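DUF411 domain-containing protein (Pseudomonas aeruginosa, PDB 6WIS) binds copper in a cysteine-bridged tetranuclear cluster and probably serves in bacterial copper resistance. Local coordinates at residues Lys21-Ala25 and Asn26-Val30. Residues are numbered along the deposited sequence; the frame is centred on the assembly and turned at random.
Sequences KHLEA and NGFKV. With ZN (zinc ion), chain J; ZN (zinc ion), chain M.
Phe-28 N and Gly-27 N reach back to Leu-23 O and Glu-24 O respectively, the paired bonds that make this a worked example of how a Schellman motif ends a helix and redirects the chain into the next strand. The outer bond, Phe-28 N to Leu-23 O, spans 3.1 Å; the inner one, Gly-27 N to Glu-24 O, spans 2.9 Å and closes a type I turn. Gly-27 is the C-prime residue, with a positive phi (96°), a conformation glycine adopts readily. Leu-23 O is gripped twice, since Asn-26 N approaches the other face of its carbonyl plane at 2.8 Å. Asn-26 also folds its amide back along the helix: with CG beside its own backbone N (chi1 -81°), ND2 donates to His-22 O from above the carbonyl plane, though 2.5 Å is shorter than expected and leaves the exact amide position doubtful.

On the apolar side of the turn, Leu-23 CB meets Phe-28 CB at 4.0 Å, while Leu-23 CD2 sits more loosely over one ring face. Val-30 CG2 meets Glu-24 CG at 3.8 Å, the two side chains crossing nearly perpendicularly. The extended Glu-24 chain carries OE2 to one zinc ion, a long metal bond of 2.5 Å; His-22 NE2 binds another with Asp-18 and Glu-98. Within the beta-alpha-beta unit, the turn links helix 14-24 to edge strand 29-34; Leu-23 and Phe-28 pack against Ile-5 of strand 4-9 and Ile-73 of helix 70-77.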
loop_
_atom_site.group_PDB
_atom_site.type_symbol
_atom_site.label_atom_id
_atom_site.label_comp_id
_atom_site.label_asym_id
_atom_site.label_seq_id
_atom_site.Cartn_x
_atom_site.Cartn_y
_atom_site.Cartn_z
ATOM N N LYS A 21 -2.403 11.614 -2.699
ATOM C CA LYS A 21 -1.922 12.986 -2.527
ATOM C C LYS A 21 -0.770 13.054 -1.532
ATOM O O LYS A 21 0.163 13.828 -1.733
ATOM C CB LYS A 21 -3.083 13.908 -2.124
ATOM C CG LYS A 21 -3.988 14.241 -3.319
ATOM C CD LYS A 21 -5.220 15.076 -2.969
ATOM C CE LYS A 21 -4.831 16.488 -2.550
ATOM N NZ LYS A 21 -5.995 17.421 -2.421
ATOM N N HIS A 22 -0.784 12.208 -0.494
ATOM C CA HIS A 22 0.348 12.116 0.429
ATOM C C HIS A 22 1.604 11.591 -0.263
ATOM O O HIS A 22 2.722 12.039 0.038
ATOM C CB HIS A 22 -0.006 11.201 1.616
ATOM C CG HIS A 22 -0.965 11.805 2.593
ATOM N ND1 HIS A 22 -0.590 12.191 3.860
ATOM C CD2 HIS A 22 -2.289 12.075 2.497
ATOM C CE1 HIS A 22 -1.637 12.671 4.504
ATOM N NE2 HIS A 22 -2.679 12.619 3.697
ATOM N N LEU A 23 1.451 10.607 -1.155
ATOM C CA LEU A 23 2.599 10.116 -1.912
ATOM C C LEU A 23 3.177 11.208 -2.796
ATOM O O LEU A 23 4.398 11.389 -2.853
ATOM C CB LEU A 23 2.215 8.898 -2.768
ATOM C CG LEU A 23 1.761 7.632 -2.031
ATOM C CD1 LEU A 23 1.548 6.508 -3.021
ATOM C CD2 LEU A 23 2.770 7.223 -0.971
ATOM N N GLU A 24 2.311 11.920 -3.520
ATOM C CA GLU A 24 2.756 13.009 -4.385
ATOM C C GLU A 24 3.513 14.071 -3.597
ATOM O O GLU A 24 4.565 14.554 -4.039
ATOM C CB GLU A 24 1.555 13.632 -5.096
ATOM C CG GLU A 24 0.888 12.691 -6.052
ATOM C CD GLU A 24 -0.270 13.335 -6.768
ATOM O OE1 GLU A 24 -0.971 14.171 -6.154
ATOM O OE2 GLU A 24 -0.478 13.002 -7.950
ATOM N N ALA A 25 2.975 14.468 -2.439
ATOM C CA ALA A 25 3.673 15.384 -1.543
ATOM C C ALA A 25 4.971 14.798 -1.015
ATOM O O ALA A 25 5.789 15.540 -0.464
ATOM C CB ALA A 25 2.779 15.781 -0.361
ATOM N N ASN A 26 5.181 13.494 -1.148
ATOM C CA ASN A 26 6.449 12.889 -0.775
ATOM C C ASN A 26 7.368 12.671 -1.973
ATOM O O ASN A 26 8.416 12.032 -1.833
ATOM C CB ASN A 26 6.207 11.577 -0.029
ATOM C CG ASN A 26 5.874 11.804 1.421
ATOM O OD1 ASN A 26 6.774 11.991 2.237
ATOM N ND2 ASN A 26 4.576 11.820 1.753
ATOM N N GLY A 27 7.012 13.205 -3.142
ATOM C CA GLY A 27 7.870 13.116 -4.302
ATOM C C GLY A 27 7.584 11.980 -5.264
ATOM O O GLY A 27 8.256 11.894 -6.307
ATOM N N PHE A 28 6.627 11.102 -4.961
ATOM C CA PHE A 28 6.286 10.036 -5.902
ATOM C C PHE A 28 5.550 10.604 -7.109
ATOM O O PHE A 28 4.634 11.425 -6.977
ATOM C CB PHE A 28 5.397 8.983 -5.247
ATOM C CG PHE A 28 6.097 8.097 -4.254
ATOM C CD1 PHE A 28 6.435 8.564 -2.998
ATOM C CD2 PHE A 28 6.351 6.773 -4.555
ATOM C CE1 PHE A 28 7.039 7.741 -2.081
ATOM C CE2 PHE A 28 6.973 5.949 -3.647
ATOM C CZ PHE A 28 7.316 6.437 -2.401
ATOM N N LYS A 29 5.930 10.140 -8.294
ATOM C CA LYS A 29 5.071 10.274 -9.464
ATOM C C LYS A 29 4.038 9.141 -9.445
ATOM O O LYS A 29 4.408 7.962 -9.368
ATOM C CB LYS A 29 5.919 10.239 -10.731
ATOM C CG LYS A 29 5.118 10.203 -12.018
ATOM N N VAL A 30 2.751 9.487 -9.482
ATOM C CA VAL A 30 1.670 8.516 -9.325
ATOM C C VAL A 30 0.849 8.488 -10.606
ATOM O O VAL A 30 0.447 9.541 -11.114
ATOM C CB VAL A 30 0.774 8.854 -8.109
ATOM C CG1 VAL A 30 -0.264 7.745 -7.860
ATOM C CG2 VAL A 30 1.622 9.061 -6.841
HETATM ZN ZN ZN J . -4.603 13.159 4.006
HETATM ZN ZN ZN M . -2.870 13.778 -8.211
#